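Local structure of thiosulfate sulfurtransferase TUM1 (Saccharomyces cerevisiae, 3UTN) at residues 33-38 with 143-148; 110-115 with 175-180; 259-264 with 293-298. The protein transfers sulfur as a persulfide relay from NFS1 to UBA4 for 2-thiolation of the tRNA wobble uridine, and has thiosulfate and 3-mercaptopyruvate sulfurtransferase activity. All coordinates share one frame; numbering follows the deposited sequence.

Interaction 1: residues 33-38 with 143-148; sequences KAFVKL and YLLNNF
Leu38, which sets a methyl over the Tyr143 ring, is tied into its helix by the hydrogen bond from its backbone N to Ala34 O, 2.6 Å long. Helix 32-41 packs on strand 141-145 of the parallel sheet in the N-terminal rhodanese domain, and no hydrogen bond crosses between the segments. Leu38 CD2 is 4.3 Å from the centroid of the Tyr143 ring and 27° off its normal, a CH-pi contact over the face, and its nearest ring atom is Tyr143 CE2 at 3.9 Å. One turn back, Phe35 CB meets Leu145 CD1 at 3.8 Å, and the two side chains cross at about a right angle. The Phe35 side chain, with CG anti to the backbone N (chi1 169°), also touches Val117 of strand 115-119. Tyr143 and Leu145 turn toward the helix, while Leu144 between them packs against helix 127-136 on the other face of the sheet. Leu38 suits its place because a branch methyl can lie on the flat Tyr143 ring, Leu145 because its CD1 can meet Phe35 CB. Since all these contacts are apolar, the helix probably holds to the sheet by shape and exclusion of water, with little constraint on its rotation from directed bonds.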
ATOM      1  N   LYS A  33      -7.541 -15.599 -10.722  1.00 22.20           N
ATOM      2  CA  LYS A  33      -8.178 -16.076 -11.948  1.00 23.60           C
ATOM      3  C   LYS A  33      -8.149 -15.023 -13.037  1.00 22.60           C
ATOM      4  O   LYS A  33      -7.809 -15.328 -14.173  1.00 23.63           O
ATOM      5  CB  LYS A  33      -9.601 -16.597 -11.720  1.00 25.26           C
ATOM      6  CG  LYS A  33     -10.658 -15.555 -11.396  1.00 27.51           C
ATOM      7  CD  LYS A  33     -12.025 -16.210 -11.210  1.00 29.76           C
ATOM      8  CE  LYS A  33     -11.900 -17.556 -10.510  1.00 31.22           C
ATOM      9  NZ  LYS A  33     -13.186 -18.047  -9.938  1.00 34.22           N
ATOM     10  N   ALA A  34      -8.482 -13.788 -12.678  1.00 22.51           N
ATOM     11  CA  ALA A  34      -8.450 -12.694 -13.631  1.00 21.79           C
ATOM     12  C   ALA A  34      -7.019 -12.497 -14.082  1.00 20.73           C
ATOM     13  O   ALA A  34      -6.763 -12.211 -15.240  1.00 20.52           O
ATOM     14  CB  ALA A  34      -8.998 -11.428 -13.013  1.00 22.36           C
ATOM     15  N   PHE A  35      -6.084 -12.680 -13.159  1.00 20.46           N
ATOM     16  CA  PHE A  35      -4.687 -12.561 -13.504  1.00 20.23           C
ATOM     17  C   PHE A  35      -4.254 -13.584 -14.540  1.00 20.12           C
ATOM     18  O   PHE A  35      -3.635 -13.224 -15.527  1.00 21.14           O
ATOM     19  CB  PHE A  35      -3.794 -12.646 -12.275  1.00 19.98           C
ATOM     20  CG  PHE A  35      -2.349 -12.796 -12.612  1.00 20.34           C
ATOM     21  CD1 PHE A  35      -1.616 -11.711 -13.076  1.00 20.38           C
ATOM     22  CD2 PHE A  35      -1.734 -14.033 -12.521  1.00 20.29           C
ATOM     23  CE1 PHE A  35      -0.279 -11.850 -13.397  1.00 20.22           C
ATOM     24  CE2 PHE A  35      -0.398 -14.178 -12.844  1.00 20.69           C
ATOM     25  CZ  PHE A  35       0.329 -13.082 -13.282  1.00 20.35           C
ATOM     26  N   VAL A  36      -4.554 -14.859 -14.323  1.00 19.97           N
ATOM     27  CA  VAL A  36      -4.120 -15.856 -15.298  1.00 20.44           C
ATOM     28  C   VAL A  36      -4.865 -15.646 -16.604  1.00 20.79           C
ATOM     29  O   VAL A  36      -4.296 -15.819 -17.681  1.00 21.35           O
ATOM     30  CB  VAL A  36      -4.240 -17.310 -14.800  1.00 20.49           C
ATOM     31  CG1 VAL A  36      -3.296 -17.531 -13.631  1.00 20.19           C
ATOM     32  CG2 VAL A  36      -5.669 -17.659 -14.423  1.00 19.69           C
ATOM     33  N   LYS A  37      -6.125 -15.229 -16.496  1.00 21.48           N
ATOM     34  CA  LYS A  37      -6.899 -14.875 -17.671  1.00 22.45           C
ATOM     35  C   LYS A  37      -6.171 -13.751 -18.391  1.00 22.00           C
ATOM     36  O   LYS A  37      -5.935 -13.821 -19.590  1.00 22.14           O
ATOM     37  CB  LYS A  37      -8.310 -14.441 -17.293  1.00 23.12           C
ATOM     38  CG  LYS A  37      -9.182 -14.178 -18.504  1.00 24.56           C
ATOM     39  CD  LYS A  37     -10.525 -13.590 -18.128  1.00 25.97           C
ATOM     40  CE  LYS A  37     -11.319 -13.336 -19.394  1.00 27.51           C
ATOM     41  NZ  LYS A  37     -12.751 -13.108 -19.084  1.00 28.85           N
ATOM     42  N   LEU A  38      -5.798 -12.729 -17.634  1.00 22.58           N
ATOM     43  CA  LEU A  38      -5.057 -11.605 -18.182  1.00 22.88           C
ATOM     44  C   LEU A  38      -3.787 -12.103 -18.853  1.00 22.79           C
ATOM     45  O   LEU A  38      -3.539 -11.799 -20.016  1.00 23.75           O
ATOM     46  CB  LEU A  38      -4.732 -10.593 -17.088  1.00 23.31           C
ATOM     47  CG  LEU A  38      -3.876  -9.386 -17.465  1.00 23.50           C
ATOM     48  CD1 LEU A  38      -4.641  -8.420 -18.351  1.00 24.18           C
ATOM     49  CD2 LEU A  38      -3.415  -8.708 -16.189  1.00 23.49           C
ATOM     50  N   TYR A 143      -1.799  -3.768 -11.613  1.00 19.58           N
ATOM     51  CA  TYR A 143      -2.767  -4.532 -10.904  1.00 20.02           C
ATOM     52  C   TYR A 143      -2.181  -4.895  -9.591  1.00 19.57           C
ATOM     53  O   TYR A 143      -0.968  -5.028  -9.442  1.00 19.10           O
ATOM     54  CB  TYR A 143      -3.126  -5.774 -11.683  1.00 20.70           C
ATOM     55  CG  TYR A 143      -3.888  -5.455 -12.931  1.00 21.99           C
ATOM     56  CD1 TYR A 143      -5.272  -5.350 -12.912  1.00 22.40           C
ATOM     57  CD2 TYR A 143      -3.223  -5.242 -14.131  1.00 22.50           C
ATOM     58  CE1 TYR A 143      -5.982  -5.056 -14.060  1.00 23.61           C
ATOM     59  CE2 TYR A 143      -3.923  -4.950 -15.285  1.00 23.80           C
ATOM     60  CZ  TYR A 143      -5.301  -4.860 -15.242  1.00 24.14           C
ATOM     61  OH  TYR A 143      -5.992  -4.560 -16.387  1.00 25.49           O
ATOM     62  N   LEU A 144      -3.063  -5.018  -8.624  1.00 19.00           N
ATOM     63  CA  LEU A 144      -2.683  -5.531  -7.362  1.00 18.44           C
ATOM     64  C   LEU A 144      -3.306  -6.885  -7.355  1.00 18.44           C
ATOM     65  O   LEU A 144      -4.528  -7.010  -7.375  1.00 18.48           O
ATOM     66  CB  LEU A 144      -3.266  -4.679  -6.254  1.00 18.30           C
ATOM     67  CG  LEU A 144      -2.952  -5.206  -4.868  1.00 18.28           C
ATOM     68  CD1 LEU A 144      -1.446  -5.250  -4.702  1.00 17.65           C
ATOM     69  CD2 LEU A 144      -3.606  -4.317  -3.836  1.00 18.26           C
ATOM     70  N   LEU A 145      -2.463  -7.907  -7.373  1.00 18.33           N
ATOM     71  CA  LEU A 145      -2.979  -9.242  -7.300  1.00 18.63           C
ATOM     72  C   LEU A 145      -3.660  -9.356  -5.968  1.00 18.75           C
ATOM     73  O   LEU A 145      -3.099  -8.993  -4.934  1.00 19.14           O
ATOM     74  CB  LEU A 145      -1.882 -10.284  -7.425  1.00 18.08           C
ATOM     75  CG  LEU A 145      -2.422 -11.714  -7.358  1.00 17.51           C
ATOM     76  CD1 LEU A 145      -3.214 -12.058  -8.607  1.00 17.49           C
ATOM     77  CD2 LEU A 145      -1.267 -12.663  -7.177  1.00 17.63           C
ATOM     78  N   ASN A 146      -4.882  -9.849  -6.002  1.00 19.33           N
ATOM     79  CA  ASN A 146      -5.636  -9.994  -4.799  1.00 19.27           C
ATOM     80  C   ASN A 146      -6.019 -11.443  -4.511  1.00 19.48           C
ATOM     81  O   ASN A 146      -7.085 -11.890  -4.885  1.00 20.28           O
ATOM     82  CB  ASN A 146      -6.874  -9.117  -4.836  1.00 19.87           C
ATOM     83  CG  ASN A 146      -7.586  -9.109  -3.522  1.00 19.95           C
ATOM     84  OD1 ASN A 146      -6.950  -9.191  -2.469  1.00 19.80           O
ATOM     85  ND2 ASN A 146      -8.912  -9.042  -3.563  1.00 20.51           N
ATOM     86  N   ASN A 147      -5.136 -12.181  -3.865  1.00 19.27           N
ATOM     87  CA  ASN A 147      -3.782 -11.754  -3.589  1.00 19.53           C
ATOM     88  C   ASN A 147      -2.933 -12.980  -3.795  1.00 19.53           C
ATOM     89  O   ASN A 147      -3.442 -14.030  -4.186  1.00 18.91           O
ATOM     90  CB  ASN A 147      -3.637 -11.214  -2.165  1.00 19.86           C
ATOM     91  CG  ASN A 147      -4.088 -12.204  -1.108  1.00 20.22           C
ATOM     92  OD1 ASN A 147      -4.302 -13.382  -1.383  1.00 21.02           O
ATOM     93  ND2 ASN A 147      -4.230 -11.724   0.113  1.00 20.31           N
ATOM     94  N   PHE A 148      -1.647 -12.852  -3.525  1.00 19.38           N
ATOM     95  CA  PHE A 148      -0.745 -13.946  -3.729  1.00 19.52           C
ATOM     96  C   PHE A 148      -1.059 -15.117  -2.818  1.00 19.51           C
ATOM     97  O   PHE A 148      -0.831 -16.257  -3.197  1.00 19.51           O
ATOM     98  CB  PHE A 148       0.681 -13.493  -3.533  1.00 19.35           C
ATOM     99  CG  PHE A 148       1.690 -14.459  -4.046  1.00 19.33           C
ATOM    100  CD1 PHE A 148       1.522 -15.074  -5.284  1.00 19.00           C
ATOM    101  CD2 PHE A 148       2.832 -14.730  -3.310  1.00 19.23           C
ATOM    102  CE1 PHE A 148       2.471 -15.958  -5.759  1.00 19.40           C
ATOM    103  CE2 PHE A 148       3.785 -15.606  -3.787  1.00 19.07           C
ATOM    104  CZ  PHE A 148       3.606 -16.218  -5.013  1.00 18.91           C
TER

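Interaction 2: residues 110-115 with 175-180; sequences VQKDDI and ESSESF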
ATOM      1  N   VAL A 110      11.456  -3.030 -15.916  1.00 24.20           N
ATOM      2  CA  VAL A 110      10.053  -2.712 -16.122  1.00 24.30           C
ATOM      3  C   VAL A 110       9.953  -1.758 -17.303  1.00 25.45           C
ATOM      4  O   VAL A 110      10.689  -0.780 -17.382  1.00 24.95           O
ATOM      5  CB  VAL A 110       9.412  -2.090 -14.870  1.00 24.09           C
ATOM      6  CG1 VAL A 110       7.999  -1.614 -15.161  1.00 23.39           C
ATOM      7  CG2 VAL A 110       9.403  -3.100 -13.743  1.00 23.65           C
ATOM      8  N   GLN A 111       9.074  -2.077 -18.240  1.00 26.26           N
ATOM      9  CA  GLN A 111       8.810  -1.181 -19.346  1.00 28.27           C
ATOM     10  C   GLN A 111       7.532  -0.453 -19.005  1.00 27.71           C
ATOM     11  O   GLN A 111       6.691  -0.979 -18.277  1.00 27.06           O
ATOM     12  CB  GLN A 111       8.652  -1.949 -20.658  1.00 29.89           C
ATOM     13  CG  GLN A 111       9.858  -2.787 -21.071  1.00 32.70           C
ATOM     14  CD  GLN A 111      11.017  -1.963 -21.614  1.00 35.55           C
ATOM     15  OE1 GLN A 111      10.969  -0.730 -21.648  1.00 37.10           O
ATOM     16  NE2 GLN A 111      12.069  -2.650 -22.050  1.00 36.56           N
ATOM     17  N   LYS A 112       7.384   0.756 -19.526  1.00 27.41           N
ATOM     18  CA  LYS A 112       6.170   1.523 -19.310  1.00 27.37           C
ATOM     19  C   LYS A 112       4.935   0.714 -19.676  1.00 26.72           C
ATOM     20  O   LYS A 112       3.917   0.807 -19.009  1.00 25.31           O
ATOM     21  CB  LYS A 112       6.199   2.816 -20.124  1.00 27.97           C
ATOM     22  CG  LYS A 112       5.075   3.784 -19.786  1.00 28.72           C
ATOM     23  CD  LYS A 112       5.165   4.269 -18.343  1.00 28.51           C
ATOM     24  CE  LYS A 112       6.510   4.906 -18.040  1.00 28.97           C
ATOM     25  NZ  LYS A 112       6.742   6.088 -18.911  1.00 28.58           N
ATOM     26  N   ASP A 113       5.040  -0.084 -20.732  1.00 26.67           N
ATOM     27  CA  ASP A 113       3.890  -0.808 -21.248  1.00 28.00           C
ATOM     28  C   ASP A 113       3.549  -2.047 -20.437  1.00 26.36           C
ATOM     29  O   ASP A 113       2.511  -2.663 -20.655  1.00 25.96           O
ATOM     30  CB  ASP A 113       4.096  -1.201 -22.708  1.00 30.32           C
ATOM     31  CG  ASP A 113       2.811  -1.639 -23.366  1.00 33.34           C
ATOM     32  OD1 ASP A 113       1.814  -0.895 -23.247  1.00 34.93           O
ATOM     33  OD2 ASP A 113       2.788  -2.726 -23.984  1.00 35.48           O
ATOM     34  N   ASP A 114       4.432  -2.419 -19.517  1.00 25.85           N
ATOM     35  CA  ASP A 114       4.216  -3.607 -18.712  1.00 25.14           C
ATOM     36  C   ASP A 114       2.925  -3.507 -17.953  1.00 23.71           C
ATOM     37  O   ASP A 114       2.612  -2.480 -17.369  1.00 23.91           O
ATOM     38  CB  ASP A 114       5.336  -3.801 -17.703  1.00 26.13           C
ATOM     39  CG  ASP A 114       6.611  -4.254 -18.339  1.00 26.96           C
ATOM     40  OD1 ASP A 114       6.576  -4.733 -19.488  1.00 28.35           O
ATOM     41  OD2 ASP A 114       7.652  -4.152 -17.673  1.00 27.07           O
ATOM     42  N   ILE A 115       2.165  -4.585 -17.973  1.00 23.47           N
ATOM     43  CA  ILE A 115       1.109  -4.730 -17.005  1.00 22.49           C
ATOM     44  C   ILE A 115       1.810  -5.233 -15.753  1.00 21.62           C
ATOM     45  O   ILE A 115       2.362  -6.332 -15.732  1.00 21.79           O
ATOM     46  CB  ILE A 115       0.052  -5.731 -17.460  1.00 22.54           C
ATOM     47  CG1 ILE A 115      -0.689  -5.200 -18.686  1.00 23.13           C
ATOM     48  CG2 ILE A 115      -0.906  -6.011 -16.321  1.00 22.56           C
ATOM     49  CD1 ILE A 115      -1.616  -6.209 -19.326  1.00 24.41           C
ATOM     50  N   GLU A 175      10.927   5.550 -17.559  1.00 31.01           N
ATOM     51  CA  GLU A 175      10.825   6.913 -17.104  1.00 32.84           C
ATOM     52  C   GLU A 175       9.372   7.269 -16.934  1.00 31.85           C
ATOM     53  O   GLU A 175       8.621   7.335 -17.904  1.00 31.17           O
ATOM     54  CB  GLU A 175      11.505   7.855 -18.092  1.00 35.17           C
ATOM     55  CG  GLU A 175      11.723   9.250 -17.544  1.00 38.87           C
ATOM     56  CD  GLU A 175      12.608  10.086 -18.438  1.00 40.85           C
ATOM     57  OE1 GLU A 175      13.423   9.499 -19.183  1.00 41.77           O
ATOM     58  OE2 GLU A 175      12.484  11.329 -18.389  1.00 43.71           O
ATOM     59  N   SER A 176       8.980   7.476 -15.683  1.00 31.74           N
ATOM     60  CA  SER A 176       7.640   7.930 -15.373  1.00 32.40           C
ATOM     61  C   SER A 176       7.395   9.243 -16.098  1.00 33.17           C
ATOM     62  O   SER A 176       8.139  10.206 -15.922  1.00 33.93           O
ATOM     63  CB  SER A 176       7.481   8.122 -13.870  1.00 31.72           C
ATOM     64  OG  SER A 176       6.220   8.698 -13.580  1.00 32.23           O
ATOM     65  N   SER A 177       6.367   9.262 -16.936  1.00 34.30           N
ATOM     66  CA  SER A 177       6.027  10.449 -17.711  1.00 35.52           C
ATOM     67  C   SER A 177       5.109  11.346 -16.896  1.00 35.77           C
ATOM     68  O   SER A 177       5.035  12.554 -17.121  1.00 36.04           O
ATOM     69  CB  SER A 177       5.351  10.048 -19.021  1.00 35.99           C
ATOM     70  OG  SER A 177       4.157   9.331 -18.773  1.00 38.05           O
ATOM     71  N   GLU A 178       4.413  10.735 -15.945  1.00 35.48           N
ATOM     72  CA  GLU A 178       3.493  11.441 -15.073  1.00 35.09           C
ATOM     73  C   GLU A 178       3.471  10.756 -13.724  1.00 34.33           C
ATOM     74  O   GLU A 178       3.750   9.560 -13.609  1.00 33.96           O
ATOM     75  CB  GLU A 178       2.080  11.456 -15.665  1.00 36.91           C
ATOM     76  CG  GLU A 178       1.554  10.081 -16.056  1.00 38.76           C
ATOM     77  CD  GLU A 178       0.129  10.107 -16.575  1.00 40.33           C
ATOM     78  OE1 GLU A 178      -0.354   9.043 -17.022  1.00 42.75           O
ATOM     79  OE2 GLU A 178      -0.512  11.177 -16.531  1.00 40.54           O
ATOM     80  N   SER A 179       3.151  11.519 -12.696  1.00 32.65           N
ATOM     81  CA  SER A 179       2.972  10.931 -11.391  1.00 33.27           C
ATOM     82  C   SER A 179       1.815  11.620 -10.702  1.00 32.64           C
ATOM     83  O   SER A 179       1.381  12.698 -11.119  1.00 32.67           O
ATOM     84  CB  SER A 179       4.265  10.985 -10.579  1.00 33.54           C
ATOM     85  OG  SER A 179       4.692  12.316 -10.387  1.00 36.02           O
ATOM     86  N   PHE A 180       1.301  10.985  -9.660  1.00 31.53           N
ATOM     87  CA  PHE A 180       0.061  11.427  -9.066  1.00 31.00           C
ATOM     88  C   PHE A 180       0.189  11.666  -7.570  1.00 30.63           C
ATOM     89  O   PHE A 180      -0.801  11.587  -6.847  1.00 29.87           O
ATOM     90  CB  PHE A 180      -1.050  10.428  -9.390  1.00 30.93           C
ATOM     91  CG  PHE A 180      -1.223  10.185 -10.862  1.00 32.10           C
ATOM     92  CD1 PHE A 180      -1.869  11.120 -11.660  1.00 32.59           C
ATOM     93  CD2 PHE A 180      -0.705   9.041 -11.460  1.00 31.55           C
ATOM     94  CE1 PHE A 180      -2.018  10.910 -13.023  1.00 33.29           C
ATOM     95  CE2 PHE A 180      -0.853   8.825 -12.820  1.00 32.27           C
ATOM     96  CZ  PHE A 180      -1.509   9.760 -13.603  1.00 33.24           C
TER
HETATM   97  O   HOH W   1       4.637   7.351 -16.811  1.00 32.73           O
HETATM   98  O   HOH W   2       9.656   4.684 -19.856  1.00 33.86           O
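A type I beta turn, Gln111 to Asp114, leads into strand 115-119 of the N-terminal rhodanese domain, and from it Lys112 reaches across to Glu175 in the long connection that runs on toward the second domain. The amine is the part that makes the contact: Lys112 NZ donates to the backbone carbonyl Glu175 O at 2.5 Å, a distance so short that its exact value is doubtful. The lysine starts with CG anti to the backbone N (chi1 -171°) and then bends at each of its later torsions, which curls the chain until CE also lies close to that carbonyl. Two waters extend the grip. Water 1 takes a hydrogen bond from Ser177 N at 2.6 Å and a weak one from Lys112 NZ at 3.2 Å; water 2 accepts from Glu175 N at 2.8 Å and, weakly, from Lys112 NZ. A long, flexible lysine suits this place, since its several N-H bonds can serve a carbonyl and waters together while the cation also meets the ring of Tyr174 in a cation-pi contact. A leucine here would remove the amine, and Glu175 O and both waters would probably lose the donor that ties them to the turn. Ser176 faces the other way, its OG bonded to Met137 O and its backbone N to Asp102. The turn itself is closed by Asp114 N bonding to Gln111 O at 3.0 Å. Asp114 is fitting at its end because its carboxylate, paired with Arg46, folds back over the turn: Gln111 N donates to Asp114 OD2 at 2.6 Å, with a nearly straight N-H angle of 163°, and meets the oxygen from above the carboxylate plane, 65° out of it.

Interaction 3: residues 259-264 with 293-298; sequences ATLEKA and TALELA
Segments 259-264 and 293-298 approach most closely in their backbones at Leu261 and Ala298, whose CA atoms are 7.2 Å apart; Ala298 lies just past the end of helix 286-297. Both segments belong to the C-terminal rhodanese domain, an alpha/beta fold in which helix 286-297 forms the beta-alpha-beta crossover between the adjacent parallel strands 278-281 and 303-306. Within segment 259-264, Leu261 makes the contact, dividing its two methyls between two partners. Its CD1 presses on Leu295 CD2 at 3.4 Å, and its CD2 on Ala298 CB at 3.5 Å; both pairs are tighter than usual van der Waals contact. The same Leu295 methyl is also 3.9 Å from Leu261 CD2, which puts it against both branches of the fork. The two leucine side chains cross at about a right angle. Leu261 holds CG anti to its backbone N (chi1 180°), and this extends the fork from its helix toward the other one. Leu295 does not aim its CB straight at helix 255-267; with CG beside the backbone N (chi1 -60°), its far end swings nearer and delivers CD2. Its side chain also touches Thr278, Cys280 and Val303, which places it between the neighbouring helix and the sheet, a buried position where a branched apolar residue fits well. Ala298 suits its place for the opposite reason: a single methyl probably lets the backbones come this near. The catalytic Cys282, which carries the persulfide intermediate, lies in the loop that leads into helix 286-297, with its side chain about 11 Å from that of Leu295. Where this helix ends, a polar link joins the apolar ones, as Ala298 O accepts a hydrogen bond from His258 NE2 of helix 255-267.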
ATOM      1  N   ALA A 259     -19.417  -4.464   2.894  1.00 26.82           N
ATOM      2  CA  ALA A 259     -19.713  -5.170   4.133  1.00 26.57           C
ATOM      3  C   ALA A 259     -18.491  -5.122   5.032  1.00 26.46           C
ATOM      4  O   ALA A 259     -18.584  -4.803   6.210  1.00 26.13           O
ATOM      5  CB  ALA A 259     -20.115  -6.613   3.859  1.00 26.90           C
ATOM      6  N   THR A 260     -17.333  -5.417   4.456  1.00 26.36           N
ATOM      7  CA  THR A 260     -16.095  -5.356   5.205  1.00 26.25           C
ATOM      8  C   THR A 260     -15.824  -3.940   5.700  1.00 25.70           C
ATOM      9  O   THR A 260     -15.549  -3.737   6.885  1.00 25.88           O
ATOM     10  CB  THR A 260     -14.930  -5.873   4.362  1.00 26.08           C
ATOM     11  OG1 THR A 260     -15.152  -7.259   4.085  1.00 27.19           O
ATOM     12  CG2 THR A 260     -13.619  -5.713   5.107  1.00 26.20           C
ATOM     13  N   LEU A 261     -15.922  -2.966   4.803  1.00 26.46           N
ATOM     14  CA  LEU A 261     -15.688  -1.579   5.167  1.00 27.02           C
ATOM     15  C   LEU A 261     -16.657  -1.115   6.249  1.00 28.28           C
ATOM     16  O   LEU A 261     -16.226  -0.632   7.290  1.00 27.48           O
ATOM     17  CB  LEU A 261     -15.755  -0.650   3.953  1.00 26.98           C
ATOM     18  CG  LEU A 261     -15.528   0.834   4.255  1.00 26.83           C
ATOM     19  CD1 LEU A 261     -14.234   1.058   5.030  1.00 26.81           C
ATOM     20  CD2 LEU A 261     -15.541   1.655   2.977  1.00 26.33           C
ATOM     21  N   GLU A 262     -17.957  -1.274   6.010  1.00 29.98           N
ATOM     22  CA  GLU A 262     -18.946  -0.842   6.997  1.00 31.90           C
ATOM     23  C   GLU A 262     -18.746  -1.554   8.334  1.00 31.07           C
ATOM     24  O   GLU A 262     -18.931  -0.949   9.383  1.00 31.77           O
ATOM     25  CB  GLU A 262     -20.388  -0.986   6.483  1.00 34.73           C
ATOM     26  CG  GLU A 262     -20.893  -2.416   6.392  1.00 37.83           C
ATOM     27  CD  GLU A 262     -22.397  -2.526   6.195  1.00 40.37           C
ATOM     28  OE1 GLU A 262     -23.128  -1.562   6.522  1.00 43.00           O
ATOM     29  OE2 GLU A 262     -22.846  -3.595   5.719  1.00 41.41           O
ATOM     30  N   LYS A 263     -18.350  -2.826   8.288  1.00 31.34           N
ATOM     31  CA  LYS A 263     -18.066  -3.594   9.495  1.00 31.81           C
ATOM     32  C   LYS A 263     -16.861  -2.998  10.209  1.00 31.43           C
ATOM     33  O   LYS A 263     -16.883  -2.808  11.421  1.00 29.98           O
ATOM     34  CB  LYS A 263     -17.815  -5.068   9.162  1.00 33.10           C
ATOM     35  CG  LYS A 263     -17.612  -5.987  10.356  1.00 34.70           C
ATOM     36  CD  LYS A 263     -18.891  -6.172  11.169  1.00 37.22           C
ATOM     37  CE  LYS A 263     -18.770  -7.333  12.146  1.00 37.94           C
ATOM     38  NZ  LYS A 263     -17.587  -7.210  13.042  1.00 39.19           N
ATOM     39  N   ALA A 264     -15.817  -2.692   9.444  1.00 30.86           N
ATOM     40  CA  ALA A 264     -14.632  -2.054   9.994  1.00 30.15           C
ATOM     41  C   ALA A 264     -15.006  -0.713  10.602  1.00 29.97           C
ATOM     42  O   ALA A 264     -14.606  -0.399  11.721  1.00 30.01           O
ATOM     43  CB  ALA A 264     -13.581  -1.881   8.922  1.00 29.59           C
ATOM     44  N   THR A 293      -6.458   1.430  -0.441  1.00 19.25           N
ATOM     45  CA  THR A 293      -6.845   0.570  -1.536  1.00 19.73           C
ATOM     46  C   THR A 293      -8.200  -0.054  -1.279  1.00 19.28           C
ATOM     47  O   THR A 293      -9.034  -0.106  -2.183  1.00 19.51           O
ATOM     48  CB  THR A 293      -5.779  -0.507  -1.760  1.00 19.84           C
ATOM     49  OG1 THR A 293      -4.550   0.145  -2.095  1.00 19.83           O
ATOM     50  CG2 THR A 293      -6.175  -1.443  -2.877  1.00 20.00           C
ATOM     51  N   ALA A 294      -8.416  -0.503  -0.046  1.00 19.52           N
ATOM     52  CA  ALA A 294      -9.707  -1.048   0.364  1.00 20.08           C
ATOM     53  C   ALA A 294     -10.803  -0.007   0.199  1.00 20.82           C
ATOM     54  O   ALA A 294     -11.883  -0.316  -0.294  1.00 20.93           O
ATOM     55  CB  ALA A 294      -9.653  -1.529   1.793  1.00 19.38           C
ATOM     56  N   LEU A 295     -10.505   1.225   0.600  1.00 21.00           N
ATOM     57  CA  LEU A 295     -11.458   2.320   0.481  1.00 21.92           C
ATOM     58  C   LEU A 295     -11.778   2.606  -0.972  1.00 22.35           C
ATOM     59  O   LEU A 295     -12.940   2.704  -1.353  1.00 22.63           O
ATOM     60  CB  LEU A 295     -10.922   3.571   1.168  1.00 21.64           C
ATOM     61  CG  LEU A 295     -10.659   3.391   2.659  1.00 21.74           C
ATOM     62  CD1 LEU A 295     -10.131   4.675   3.256  1.00 22.20           C
ATOM     63  CD2 LEU A 295     -11.912   2.934   3.390  1.00 22.40           C
ATOM     64  N   GLU A 296     -10.742   2.717  -1.790  1.00 22.68           N
ATOM     65  CA  GLU A 296     -10.940   2.931  -3.209  1.00 23.70           C
ATOM     66  C   GLU A 296     -11.672   1.760  -3.832  1.00 23.45           C
ATOM     67  O   GLU A 296     -12.520   1.941  -4.704  1.00 22.78           O
ATOM     68  CB  GLU A 296      -9.608   3.151  -3.890  1.00 25.25           C
ATOM     69  CG  GLU A 296      -9.008   4.477  -3.495  1.00 26.42           C
ATOM     70  CD  GLU A 296      -7.513   4.512  -3.660  1.00 28.48           C
ATOM     71  OE1 GLU A 296      -6.898   3.450  -3.916  1.00 29.71           O
ATOM     72  OE2 GLU A 296      -6.959   5.615  -3.536  1.00 29.38           O
ATOM     73  N   LEU A 297     -11.343   0.564  -3.365  1.00 23.12           N
ATOM     74  CA  LEU A 297     -12.050  -0.635  -3.756  1.00 24.04           C
ATOM     75  C   LEU A 297     -13.524  -0.498  -3.421  1.00 23.80           C
ATOM     76  O   LEU A 297     -14.375  -0.848  -4.225  1.00 24.16           O
ATOM     77  CB  LEU A 297     -11.463  -1.846  -3.045  1.00 23.93           C
ATOM     78  CG  LEU A 297     -12.057  -3.198  -3.401  1.00 24.56           C
ATOM     79  CD1 LEU A 297     -11.847  -3.473  -4.879  1.00 25.11           C
ATOM     80  CD2 LEU A 297     -11.365  -4.236  -2.548  1.00 24.85           C
ATOM     81  N   ALA A 298     -13.800   0.032  -2.231  1.00 24.18           N
ATOM     82  CA  ALA A 298     -15.157   0.275  -1.761  1.00 24.07           C
ATOM     83  C   ALA A 298     -15.798   1.452  -2.482  1.00 24.04           C
ATOM     84  O   ALA A 298     -16.945   1.794  -2.219  1.00 24.47           O
ATOM     85  CB  ALA A 298     -15.155   0.508  -0.262  1.00 24.27           C
TER

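Overall arrangement
The contacts span both rhodanese domains, whose five-stranded parallel sheets share the strand order 1-5-4-2-3. Interactions 1 and 2 interleave along the chain and lie 19 Å apart between centres; Ile115, where the turn of interaction 2 enters strand 115-119, packs against Leu38 and Tyr143 of interaction 1. Interaction 3 follows both and sits in the catalytic C-terminal domain. Its centre is 19 Å from that of interaction 1, and the two touch across the domain boundary through Leu144 CD2 and Thr293 CG2, 4.0 Å apart. Interactions 2 and 3 do not meet: their centres are 28 Å apart and their nearest atoms about 9 Å. The non-catalytic domain thus packs directly against the helix that follows the catalytic cysteine.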